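Local coordinates for putative MCP-type signal transduction protein (Campylobacter jejuni subsp. jejuni serotype O:2, PDB 4WY9), which is the chemoreceptor Tlp1, whose periplasmic tandem-PAS sensing domain probably takes part in chemotactic signalling, perhaps recognising ligands indirectly, at residues 32-37 with 185-190; 101-106 with 124-129; 136-141 with 177-182; 207-212 with 281-286. All blocks are in the same frame, centred on the assembly; numbering follows the deposited sequence. Where two conformers were deposited one is given.

Interaction 1 of 4, residues 32-37 with 185-190; sequences GEMIAL and MTLDFS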
loop_
_atom_site.group_PDB
_atom_site.type_symbol
_atom_site.label_atom_id
_atom_site.label_comp_id
_atom_site.label_asym_id
_atom_site.label_seq_id
_atom_site.Cartn_x
_atom_site.Cartn_y
_atom_site.Cartn_z
ATOM N N GLY A 32 9.583 -0.110 -0.372
ATOM C CA GLY A 32 10.718 -0.761 -0.984
ATOM C C GLY A 32 11.065 -2.065 -0.321
ATOM O O GLY A 32 11.403 -3.042 -1.000
ATOM N N GLU A 33 10.995 -2.108 0.997
ATOM C CA GLU A 33 11.260 -3.331 1.743
ATOM C C GLU A 33 10.235 -4.386 1.400
ATOM O O GLU A 33 10.597 -5.553 1.174
ATOM C CB GLU A 33 11.298 -3.060 3.239
ATOM C CG GLU A 33 12.509 -2.289 3.672
ATOM C CD GLU A 33 12.541 -2.046 5.165
ATOM O OE1 GLU A 33 11.987 -2.867 5.913
ATOM O OE2 GLU A 33 13.143 -1.048 5.605
ATOM N N MET A 34 8.957 -4.026 1.382
ATOM C CA MET A 34 7.919 -4.997 1.049
ATOM C C MET A 34 8.110 -5.544 -0.328
ATOM O O MET A 34 8.039 -6.771 -0.539
ATOM C CB MET A 34 6.566 -4.352 1.132
ATOM C CG MET A 34 6.149 -3.991 2.499
ATOM S SD MET A 34 4.527 -3.245 2.462
ATOM C CE MET A 34 3.600 -4.550 1.669
ATOM N N ILE A 35 8.385 -4.670 -1.284
ATOM C CA ILE A 35 8.539 -5.077 -2.669
ATOM C C ILE A 35 9.742 -5.999 -2.853
ATOM O O ILE A 35 9.679 -6.983 -3.606
ATOM C CB ILE A 35 8.639 -3.845 -3.577
ATOM C CG1 ILE A 35 7.281 -3.155 -3.628
ATOM C CG2 ILE A 35 9.088 -4.204 -4.955
ATOM C CD1 ILE A 35 7.319 -1.751 -4.101
ATOM N N ALA A 36 10.842 -5.717 -2.163
ATOM C CA ALA A 36 12.007 -6.580 -2.269
ATOM C C ALA A 36 11.687 -7.995 -1.773
ATOM O O ALA A 36 12.145 -8.988 -2.349
ATOM C CB ALA A 36 13.180 -5.992 -1.533
ATOM N N LEU A 37 10.908 -8.096 -0.696
ATOM C CA LEU A 37 10.542 -9.417 -0.197
ATOM C C LEU A 37 9.637 -10.110 -1.225
ATOM O O LEU A 37 9.759 -11.293 -1.495
ATOM C CB LEU A 37 9.881 -9.348 1.174
ATOM C CG LEU A 37 10.735 -8.914 2.345
ATOM C CD1 LEU A 37 9.940 -9.088 3.616
ATOM C CD2 LEU A 37 11.998 -9.719 2.395
ATOM N N MET A 185 1.148 -9.086 -1.052
ATOM C CA MET A 185 1.190 -8.602 0.297
ATOM C C MET A 185 0.207 -7.451 0.499
ATOM O O MET A 185 -0.030 -6.685 -0.450
ATOM C CB MET A 185 2.583 -8.096 0.666
ATOM C CG MET A 185 3.679 -9.089 0.455
ATOM S SD MET A 185 5.212 -8.164 0.393
ATOM C CE MET A 185 6.417 -9.406 0.280
ATOM N N THR A 186 -0.287 -7.315 1.712
ATOM C CA THR A 186 -1.168 -6.233 2.094
ATOM C C THR A 186 -0.533 -5.405 3.173
ATOM O O THR A 186 -0.149 -5.951 4.204
ATOM C CB THR A 186 -2.543 -6.737 2.595
ATOM O OG1 THR A 186 -3.116 -7.612 1.645
ATOM C CG2 THR A 186 -3.468 -5.592 2.862
ATOM N N LEU A 187 -0.464 -4.084 2.957
ATOM C CA LEU A 187 -0.064 -3.124 3.967
ATOM C C LEU A 187 -1.307 -2.463 4.537
ATOM O O LEU A 187 -2.125 -1.934 3.784
ATOM C CB LEU A 187 0.867 -2.075 3.375
ATOM C CG LEU A 187 1.259 -0.873 4.233
ATOM C CD1 LEU A 187 2.032 -1.276 5.447
ATOM C CD2 LEU A 187 2.061 0.114 3.378
ATOM N N ASP A 188 -1.461 -2.538 5.852
ATOM C CA ASP A 188 -2.505 -1.822 6.572
ATOM C C ASP A 188 -2.015 -0.409 6.860
ATOM O O ASP A 188 -1.016 -0.225 7.548
ATOM C CB ASP A 188 -2.856 -2.567 7.854
ATOM C CG ASP A 188 -3.967 -1.931 8.668
ATOM O OD1 ASP A 188 -4.289 -0.737 8.496
ATOM O OD2 ASP A 188 -4.509 -2.641 9.538
ATOM N N PHE A 189 -2.707 0.610 6.347
ATOM C CA PHE A 189 -2.222 1.970 6.507
ATOM C C PHE A 189 -2.198 2.447 7.959
ATOM O O PHE A 189 -1.584 3.470 8.246
ATOM C CB PHE A 189 -3.017 2.943 5.640
ATOM C CG PHE A 189 -2.592 2.918 4.184
ATOM C CD1 PHE A 189 -1.300 3.307 3.821
ATOM C CD2 PHE A 189 -3.453 2.490 3.192
ATOM C CE1 PHE A 189 -0.886 3.300 2.521
ATOM C CE2 PHE A 189 -3.039 2.473 1.870
ATOM C CZ PHE A 189 -1.762 2.869 1.527
ATOM N N SER A 190 -2.847 1.724 8.877
ATOM C CA SER A 190 -2.723 2.040 10.299
ATOM C C SER A 190 -1.268 2.053 10.718
ATOM O O SER A 190 -0.873 2.802 11.622
ATOM C CB SER A 190 -3.501 1.026 11.190
ATOM O OG SER A 190 -4.925 1.139 11.001
#

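Interaction 2 of 4, residues 101-106 with 124-129; sequences SGKFVM and ASDEIA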
loop_
_atom_site.group_PDB
_atom_site.type_symbol
_atom_site.label_atom_id
_atom_site.label_comp_id
_atom_site.label_asym_id
_atom_site.label_seq_id
_atom_site.Cartn_x
_atom_site.Cartn_y
_atom_site.Cartn_z
ATOM N N SER A 101 -15.813 -19.661 -2.836
ATOM C CA SER A 101 -16.072 -20.147 -4.187
ATOM C C SER A 101 -15.069 -21.221 -4.595
ATOM O O SER A 101 -14.992 -21.583 -5.780
ATOM C CB SER A 101 -16.068 -19.016 -5.202
ATOM O OG SER A 101 -14.782 -18.467 -5.362
ATOM N N GLY A 102 -14.325 -21.760 -3.637
ATOM C CA GLY A 102 -13.436 -22.886 -3.908
ATOM C C GLY A 102 -12.141 -22.522 -4.579
ATOM O O GLY A 102 -11.413 -23.382 -5.087
ATOM N N LYS A 103 -11.794 -21.238 -4.568
ATOM C CA LYS A 103 -10.483 -20.840 -5.041
ATOM C C LYS A 103 -9.417 -21.159 -4.003
ATOM O O LYS A 103 -9.694 -21.219 -2.811
ATOM C CB LYS A 103 -10.451 -19.352 -5.384
ATOM C CG LYS A 103 -11.295 -19.066 -6.617
ATOM C CD LYS A 103 -11.187 -17.681 -7.085
ATOM C CE LYS A 103 -11.918 -17.581 -8.430
ATOM N NZ LYS A 103 -13.353 -17.684 -8.244
ATOM N N PHE A 104 -8.198 -21.362 -4.475
ATOM C CA PHE A 104 -7.095 -21.736 -3.612
ATOM C C PHE A 104 -6.246 -20.521 -3.265
ATOM O O PHE A 104 -5.557 -19.955 -4.117
ATOM C CB PHE A 104 -6.220 -22.813 -4.249
ATOM C CG PHE A 104 -5.114 -23.267 -3.341
ATOM C CD1 PHE A 104 -5.358 -24.232 -2.361
ATOM C CD2 PHE A 104 -3.848 -22.712 -3.419
ATOM C CE1 PHE A 104 -4.373 -24.620 -1.501
ATOM C CE2 PHE A 104 -2.850 -23.121 -2.568
ATOM C CZ PHE A 104 -3.111 -24.071 -1.611
ATOM N N VAL A 105 -6.299 -20.111 -1.998
ATOM C CA VAL A 105 -5.558 -18.963 -1.504
ATOM C C VAL A 105 -4.942 -19.325 -0.154
ATOM O O VAL A 105 -5.657 -19.677 0.787
ATOM C CB VAL A 105 -6.435 -17.690 -1.375
ATOM C CG1 VAL A 105 -5.602 -16.569 -0.766
ATOM C CG2 VAL A 105 -7.051 -17.290 -2.696
ATOM N N MET A 106 -3.621 -19.281 -0.071
ATOM C CA MET A 106 -2.913 -19.409 1.185
ATOM C C MET A 106 -2.709 -18.018 1.740
ATOM O O MET A 106 -1.904 -17.258 1.188
ATOM C CB MET A 106 -1.580 -20.100 0.992
ATOM C CG MET A 106 -1.710 -21.475 0.326
ATOM S SD MET A 106 -0.133 -22.194 -0.229
ATOM C CE MET A 106 0.513 -22.775 1.288
ATOM N N ALA A 124 -8.811 -18.009 4.206
ATOM C CA ALA A 124 -8.777 -17.240 2.971
ATOM C C ALA A 124 -10.136 -16.833 2.487
ATOM O O ALA A 124 -11.135 -17.489 2.779
ATOM C CB ALA A 124 -8.072 -17.975 1.902
ATOM N N SER A 125 -10.179 -15.757 1.721
ATOM C CA SER A 125 -11.393 -15.188 1.256
ATOM C C SER A 125 -11.294 -14.793 -0.185
ATOM O O SER A 125 -10.206 -14.504 -0.683
ATOM C CB SER A 125 -11.701 -13.894 2.100
ATOM O OG SER A 125 -12.381 -12.981 1.428
ATOM N N ASP A 126 -12.426 -14.770 -0.881
ATOM C CA ASP A 126 -12.451 -14.308 -2.265
ATOM C C ASP A 126 -12.085 -12.843 -2.403
ATOM O O ASP A 126 -11.807 -12.371 -3.518
ATOM C CB ASP A 126 -13.830 -14.594 -2.882
ATOM C CG ASP A 126 -13.952 -16.060 -3.279
ATOM O OD1 ASP A 126 -13.007 -16.590 -3.876
ATOM O OD2 ASP A 126 -14.986 -16.684 -2.992
ATOM N N GLU A 127 -12.072 -12.095 -1.305
ATOM C CA GLU A 127 -11.612 -10.708 -1.344
ATOM C C GLU A 127 -10.202 -10.651 -1.929
ATOM O O GLU A 127 -9.837 -9.713 -2.627
ATOM C CB GLU A 127 -11.630 -10.106 0.039
ATOM C CG GLU A 127 -11.267 -8.658 0.114
ATOM C CD GLU A 127 -11.773 -7.984 1.390
ATOM O OE1 GLU A 127 -10.997 -7.869 2.293
ATOM O OE2 GLU A 127 -12.966 -7.693 1.474
ATOM N N ILE A 128 -9.385 -11.686 -1.665
ATOM C CA ILE A 128 -8.036 -11.722 -2.190
ATOM C C ILE A 128 -8.042 -11.978 -3.707
ATOM O O ILE A 128 -7.387 -11.274 -4.476
ATOM C CB ILE A 128 -7.183 -12.784 -1.481
ATOM C CG1 ILE A 128 -7.043 -12.480 0.010
ATOM C CG2 ILE A 128 -5.797 -12.895 -2.145
ATOM C CD1 ILE A 128 -6.386 -11.165 0.314
ATOM N N ALA A 129 -8.785 -12.984 -4.131
ATOM C CA ALA A 129 -8.828 -13.350 -5.524
ATOM C C ALA A 129 -9.391 -12.253 -6.398
ATOM O O ALA A 129 -9.037 -12.131 -7.563
ATOM C CB ALA A 129 -9.602 -14.649 -5.724
HETATM O O HOH W 1 -13.319 -15.496 -6.451
#

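Interaction 3 of 4, residues 136-141 with 177-182; sequences DILKKA and NQVVGV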
loop_
_atom_site.group_PDB
_atom_site.type_symbol
_atom_site.label_atom_id
_atom_site.label_comp_id
_atom_site.label_asym_id
_atom_site.label_seq_id
_atom_site.Cartn_x
_atom_site.Cartn_y
_atom_site.Cartn_z
ATOM N N ASP A 136 -5.685 -7.672 -12.636
ATOM C CA ASP A 136 -4.788 -7.091 -13.632
ATOM C C ASP A 136 -3.671 -8.052 -14.011
ATOM O O ASP A 136 -3.300 -8.143 -15.174
ATOM C CB ASP A 136 -4.205 -5.788 -13.131
ATOM C CG ASP A 136 -5.201 -4.663 -13.083
ATOM O OD1 ASP A 136 -6.296 -4.787 -13.693
ATOM O OD2 ASP A 136 -4.892 -3.647 -12.437
ATOM N N ILE A 137 -3.103 -8.741 -13.033
ATOM C CA ILE A 137 -2.052 -9.716 -13.319
ATOM C C ILE A 137 -2.603 -10.832 -14.218
ATOM O O ILE A 137 -1.973 -11.189 -15.219
ATOM C CB ILE A 137 -1.470 -10.291 -12.017
ATOM C CG1 ILE A 137 -0.600 -9.254 -11.337
ATOM C CG2 ILE A 137 -0.638 -11.539 -12.297
ATOM C CD1 ILE A 137 -0.176 -9.551 -9.936
ATOM N N LEU A 138 -3.739 -11.404 -13.845
ATOM C CA LEU A 138 -4.296 -12.523 -14.620
ATOM C C LEU A 138 -4.534 -12.102 -16.058
ATOM O O LEU A 138 -4.318 -12.895 -16.985
ATOM C CB LEU A 138 -5.598 -13.025 -13.998
ATOM C CG LEU A 138 -5.486 -13.621 -12.607
ATOM C CD1 LEU A 138 -6.742 -14.252 -12.156
ATOM C CD2 LEU A 138 -4.333 -14.565 -12.418
ATOM N N LYS A 139 -4.984 -10.861 -16.259
ATOM C CA LYS A 139 -5.313 -10.378 -17.599
ATOM C C LYS A 139 -4.088 -9.953 -18.412
ATOM O O LYS A 139 -4.078 -10.145 -19.631
ATOM C CB LYS A 139 -6.322 -9.201 -17.473
ATOM C CG LYS A 139 -6.693 -8.512 -18.787
ATOM C CD LYS A 139 -7.645 -9.369 -19.573
ATOM C CE LYS A 139 -7.932 -8.796 -20.965
ATOM N NZ LYS A 139 -6.685 -8.780 -21.797
ATOM N N LYS A 140 -3.091 -9.331 -17.763
ATOM C CA LYS A 140 -2.052 -8.608 -18.479
ATOM C C LYS A 140 -0.630 -9.118 -18.309
ATOM O O LYS A 140 0.239 -8.807 -19.124
ATOM C CB LYS A 140 -2.061 -7.124 -18.060
ATOM C CG LYS A 140 -3.409 -6.469 -18.155
ATOM C CD LYS A 140 -3.345 -4.999 -17.962
ATOM C CE LYS A 140 -2.804 -4.570 -16.657
ATOM N NZ LYS A 140 -2.968 -3.075 -16.536
ATOM N N ALA A 141 -0.357 -9.866 -17.248
ATOM C CA ALA A 141 1.015 -10.218 -16.953
ATOM C C ALA A 141 1.590 -11.161 -18.011
ATOM O O ALA A 141 0.914 -12.094 -18.453
ATOM C CB ALA A 141 1.155 -10.831 -15.562
ATOM N N ASN A 177 5.351 -20.575 -19.601
ATOM C CA ASN A 177 5.340 -19.108 -19.580
ATOM C C ASN A 177 3.971 -18.554 -19.308
ATOM O O ASN A 177 3.659 -17.440 -19.730
ATOM C CB ASN A 177 5.868 -18.506 -20.892
ATOM C CG ASN A 177 7.160 -19.142 -21.350
ATOM O OD1 ASN A 177 8.119 -19.297 -20.570
ATOM N ND2 ASN A 177 7.182 -19.581 -22.573
ATOM N N GLN A 178 3.145 -19.328 -18.597
ATOM C CA GLN A 178 1.788 -18.941 -18.266
ATOM C C GLN A 178 1.699 -18.526 -16.808
ATOM O O GLN A 178 2.360 -19.115 -15.956
ATOM C CB GLN A 178 0.804 -20.071 -18.485
ATOM C CG GLN A 178 0.798 -20.564 -19.913
ATOM C CD GLN A 178 -0.260 -19.900 -20.806
ATOM O OE1 GLN A 178 -0.570 -18.707 -20.643
ATOM N NE2 GLN A 178 -0.796 -20.641 -21.764
ATOM N N VAL A 179 0.832 -17.567 -16.504
ATOM C CA VAL A 179 0.561 -17.207 -15.138
ATOM C C VAL A 179 -0.174 -18.356 -14.460
ATOM O O VAL A 179 -1.211 -18.773 -14.927
ATOM C CB VAL A 179 -0.260 -15.901 -15.016
ATOM C CG1 VAL A 179 -0.582 -15.595 -13.559
ATOM C CG2 VAL A 179 0.463 -14.730 -15.634
ATOM N N VAL A 180 0.371 -18.843 -13.360
ATOM C CA VAL A 180 -0.266 -19.909 -12.610
ATOM C C VAL A 180 -0.706 -19.445 -11.250
ATOM O O VAL A 180 -1.392 -20.159 -10.532
ATOM C CB VAL A 180 0.667 -21.151 -12.468
ATOM C CG1 VAL A 180 0.926 -21.807 -13.823
ATOM C CG2 VAL A 180 1.930 -20.853 -11.717
ATOM N N GLY A 181 -0.371 -18.204 -10.871
ATOM C CA GLY A 181 -0.763 -17.714 -9.587
ATOM C C GLY A 181 -0.247 -16.324 -9.314
ATOM O O GLY A 181 0.405 -15.708 -10.174
ATOM N N VAL A 182 -0.501 -15.833 -8.110
ATOM C CA VAL A 182 -0.121 -14.488 -7.694
ATOM C C VAL A 182 0.377 -14.561 -6.267
ATOM O O VAL A 182 -0.315 -15.129 -5.410
ATOM C CB VAL A 182 -1.293 -13.499 -7.778
ATOM C CG1 VAL A 182 -0.850 -12.113 -7.255
ATOM C CG2 VAL A 182 -1.842 -13.395 -9.187
#

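Interaction 4 of 4, residues 207-212 with 281-286; sequences ELRVLL and VLVTAP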
loop_
_atom_site.group_PDB
_atom_site.type_symbol
_atom_site.label_atom_id
_atom_site.label_comp_id
_atom_site.label_asym_id
_atom_site.label_seq_id
_atom_site.Cartn_x
_atom_site.Cartn_y
_atom_site.Cartn_z
ATOM N N GLU A 207 -2.521 21.452 11.735
ATOM C CA GLU A 207 -1.701 20.817 10.716
ATOM C C GLU A 207 -2.364 19.532 10.217
ATOM O O GLU A 207 -2.813 18.722 11.023
ATOM C CB GLU A 207 -0.313 20.509 11.263
ATOM C CG GLU A 207 0.559 19.640 10.400
ATOM C CD GLU A 207 1.930 19.397 10.982
ATOM O OE1 GLU A 207 2.281 20.052 11.991
ATOM O OE2 GLU A 207 2.669 18.528 10.431
ATOM N N LEU A 208 -2.420 19.347 8.904
ATOM C CA LEU A 208 -2.921 18.121 8.290
ATOM C C LEU A 208 -1.752 17.373 7.697
ATOM O O LEU A 208 -0.962 17.967 6.969
ATOM C CB LEU A 208 -3.974 18.410 7.228
ATOM C CG LEU A 208 -5.180 19.237 7.686
ATOM C CD1 LEU A 208 -6.035 19.609 6.498
ATOM C CD2 LEU A 208 -5.995 18.515 8.734
ATOM N N ARG A 209 -1.663 16.068 7.973
ATOM C CA ARG A 209 -0.662 15.188 7.410
ATOM C C ARG A 209 -1.370 14.093 6.640
ATOM O O ARG A 209 -2.189 13.365 7.217
ATOM C CB ARG A 209 0.244 14.636 8.496
ATOM C CG ARG A 209 1.076 15.699 9.176
ATOM C CD ARG A 209 1.769 15.239 10.421
ATOM N NE ARG A 209 0.873 15.166 11.546
ATOM C CZ ARG A 209 1.178 14.630 12.731
ATOM N NH1 ARG A 209 2.336 14.028 12.902
ATOM N NH2 ARG A 209 0.289 14.649 13.710
ATOM N N VAL A 210 -1.102 14.003 5.345
ATOM C CA VAL A 210 -1.883 13.230 4.402
ATOM C C VAL A 210 -0.986 12.417 3.505
ATOM O O VAL A 210 0.030 12.903 2.998
ATOM C CB VAL A 210 -2.782 14.152 3.553
ATOM C CG1 VAL A 210 -3.614 13.377 2.562
ATOM C CG2 VAL A 210 -3.658 15.053 4.436
ATOM N N LEU A 211 -1.345 11.141 3.293
ATOM C CA LEU A 211 -0.718 10.286 2.281
ATOM C C LEU A 211 -1.765 9.994 1.221
ATOM O O LEU A 211 -2.844 9.530 1.563
ATOM C CB LEU A 211 -0.172 9.002 2.862
ATOM C CG LEU A 211 0.427 8.003 1.894
ATOM C CD1 LEU A 211 1.680 8.543 1.231
ATOM C CD2 LEU A 211 0.721 6.677 2.579
ATOM N N LEU A 212 -1.447 10.238 -0.035
ATOM C CA LEU A 212 -2.395 9.966 -1.099
ATOM C C LEU A 212 -1.669 9.513 -2.334
ATOM O O LEU A 212 -0.460 9.753 -2.488
ATOM C CB LEU A 212 -3.296 11.163 -1.349
ATOM C CG LEU A 212 -2.842 12.448 -1.972
ATOM C CD1 LEU A 212 -3.985 13.432 -2.094
ATOM C CD2 LEU A 212 -1.693 13.123 -1.230
ATOM N N VAL A 281 3.157 12.767 -0.129
ATOM C CA VAL A 281 2.836 13.236 1.185
ATOM C C VAL A 281 2.501 14.709 1.083
ATOM O O VAL A 281 3.249 15.475 0.472
ATOM C CB VAL A 281 3.969 13.007 2.216
ATOM C CG1 VAL A 281 3.596 13.574 3.568
ATOM C CG2 VAL A 281 4.277 11.527 2.313
ATOM N N LEU A 282 1.374 15.093 1.667
ATOM C CA LEU A 282 0.885 16.468 1.752
ATOM C C LEU A 282 0.877 16.837 3.212
ATOM O O LEU A 282 0.290 16.145 4.039
ATOM C CB LEU A 282 -0.520 16.558 1.145
ATOM C CG LEU A 282 -1.289 17.886 1.113
ATOM C CD1 LEU A 282 -2.404 17.863 0.089
ATOM C CD2 LEU A 282 -1.880 18.183 2.469
ATOM N N VAL A 283 1.481 17.972 3.561
ATOM C CA VAL A 283 1.431 18.482 4.917
ATOM C C VAL A 283 1.085 19.960 4.884
ATOM O O VAL A 283 1.675 20.723 4.100
ATOM C CB VAL A 283 2.745 18.260 5.704
ATOM C CG1 VAL A 283 2.636 18.831 7.107
ATOM C CG2 VAL A 283 3.060 16.787 5.783
ATOM N N THR A 284 0.138 20.365 5.719
ATOM C CA THR A 284 -0.298 21.745 5.776
ATOM C C THR A 284 0.013 22.415 7.098
ATOM O O THR A 284 0.217 21.759 8.140
ATOM C CB THR A 284 -1.783 21.864 5.551
ATOM O OG1 THR A 284 -2.478 21.376 6.694
ATOM C CG2 THR A 284 -2.223 21.139 4.307
ATOM N N ALA A 285 0.032 23.751 7.052
ATOM C CA ALA A 285 0.078 24.627 8.222
ATOM C C ALA A 285 -0.889 25.771 7.975
ATOM O O ALA A 285 -0.651 26.583 7.090
ATOM C CB ALA A 285 1.485 25.150 8.466
ATOM N N PRO A 286 -2.016 25.825 8.726
ATOM C CA PRO A 286 -2.902 27.009 8.587
ATOM C C PRO A 286 -2.123 28.284 8.805
ATOM O O PRO A 286 -1.347 28.381 9.765
ATOM C CB PRO A 286 -3.968 26.796 9.665
ATOM C CG PRO A 286 -4.001 25.310 9.823
ATOM C CD PRO A 286 -2.572 24.862 9.686
#

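Interaction 1 of 4, residues 32-37 with 185-190
The flat group in this contact is the backbone carbonyl of Met34, and the thioether of Met185 lies against it. Its sulfur stands off one face of the carbonyl plane, with SD 3.3 Å from Met34 O, while the terminal methyl reaches on past the oxygen, CE lying 3.2 Å from Met34 O. The setting is a helix packed on the sheet of the first PDC (PAS-like) sensor domain: helix segment 32-37 runs nearly antiparallel to strand 185-188, at 163°, with the axes 10.1 Å apart. The two methionines slide past each other in opposite directions. Met34 stays extended as far as SD and then bends (chi3 57°), which turns its methyl to the stem of Met185, with Met34 CE 3.8 Å from Met185 CB. Leu187 meets the same side chain crosswise, its CB 3.9 Å from Met34 SD. On the helix side, Leu37 CB lies 3.6 Å from Met185 CE, so this methyl touches two successive turns. The other face of the strand is polar in part, as Thr186 OG1 bonds Asn167. Where the strand ends, Asp188 OD1 accepts a capping bond from Ser190 N at 2.9 Å, the donor lying above the carboxylate plane.

Interaction 2 of 4, residues 101-106 with 124-129
Ser101 presents both its hydroxyl and its backbone N-H to the carboxylate of Asp126. Its OG sits beyond the oxygen end of that group, out of the carboxylate plane and 3.0 Å from both Asp126 OD1 and Asp126 OD2. Either bond would be weak, and the single hydroxyl proton could serve either oxygen. Ser101 N comes from the other side of the plane and makes a weak bond to Asp126 OD2. The chi1 of 68° places OG between N and the carbonyl carbon, which lets one residue offer both groups. Lys103 crosses Asp126 at about a right angle: its aliphatic chain passes OD1, and the bend at chi4 (71°) takes the amine round to water 1. That water accepts from Lys103 NZ at 2.8 Å and donates weakly to Asp126 OD1, bridging charges that are too far apart for a salt bridge, NZ and OD1 being 4.5 Å apart. Asp126 OD1 also bonds Thr99, outside the two segments. In the sheet of the first PDC sensor domain, the strand through Val105 is covered here by the weakly bonded helix 126-129, whose N-cap Ser125 accepts through OG from Glu127 N. The cover is apolar further along. Lys103 CD lies 3.7 Å from Ala129 CB. Val105 turns its CG1, anti to the backbone N, to Ile128, and the two side chains cross obliquely with Val105 CG1 3.9 Å from Ile128 CG2. Ala124 CB abuts the stem of the same valine, 3.7 Å from Val105 CB.

Interaction 3 of 4, residues 136-141 with 177-182
The carbonyl oxygen of Ile137 takes two amide donors as its helix ends: Ala141 N at 2.9 Å from Ile137 O and, weakly, Lys140 N at 3.3 Å from the same atom. That backbone turn brings Ala141, the first residue to leave helical geometry, onto the strand together with Ile137 and Leu138. Across the contact the side chains meet as hydrocarbon. Ile137 and Val182 meet tip to tip, with Ile137 CD1 3.8 Å from Val182 CG1. Leu138 crosses Val179 at about a right angle, its CD2 4.1 Å from Val179 CG1, and the other methyl of that valine rests on alanine, Val179 CG2 lying 4.0 Å from Ala141 CB and also against Ala141 O. Two valines three residues apart would not normally share a face of a regular strand. A classic beta bulge, in which Val180 and Gly181 both face Ile172, shifts the alternation and turns Val179 and Val182 to the same helix. The helix 136-140 runs against the strand at 167°, axes 9.2 Å apart. Around this packing, strand 179-188 pairs with strands 78-83 and 163-173; Ile137 also touches Ala169 and Pro171 of the latter and Tyr149 of strand 149-150, while Val180, pointing away, packs on Phe49 of helix 8-51.

Interaction 4 of 4, residues 207-212 with 281-286
Val210 lies alongside Leu282, both side chains pointing the same way, with Val210 CB 4.1 Å from Leu282 CB. Their strands are antiparallel neighbours (159° between the short axes) in a five-stranded sheet of order 2-1-5-4-3, the order of a PAS-like domain, where the first and last strands pair at the centre. Val210 and Leu282 form a hydrogen-bonded pair: Val210 N gives to Leu282 O at 2.9 Å, and Leu282 N returns a bond to Val210 O at an N-H...O angle of 170°. Arg209 with Val283 and Leu211 with Val281 are the flanking non-hydrogen-bonded pairs, their side chains on the other face, where Val283 touches Leu16 and Thr20 of helix 8-51. Arg209 runs beside Val283 only as far as CG; its guanidinium leads off to Asp198 O and Tyr23. The ladder changes at Thr284. Thr284 N still bonds Leu208 O, but the return bond uses the side chain, Leu208 N donating to Thr284 OG1 at 3.0 Å. With chi1 at 72°, the hydroxyl is tucked between the threonine N and carbonyl carbon, close to that amide. The backbone oxygen of Thr284 is thereby bypassed and buried with no hydrogen-bond partner; Glu207 packs its aliphatic part against it, with Glu207 CG 3.1 Å from Thr284 O.

In the fold
Interactions 1, 2 and 3 belong to the seven-stranded antiparallel sheet and its helical cover. Interactions 1 and 3 use strand 179-188 at points about 20 Å apart between centres, while interaction 2, about 16 Å from interaction 3, lies at strand 104-110. Along the chain, interactions 2 and 3 follow each other between the two segments of interaction 1, and interaction 4 comes last, in the separate five-stranded sheet, about 37 Å from both. Interaction 1 lies nearest the chain centre and touches interaction 4 through Phe189 CE1 and Leu211 CD2, 3.7 Å apart. With helix 8-51 spanning both sheets, this joins the two PAS-like units of the sensing domain into one elongated body.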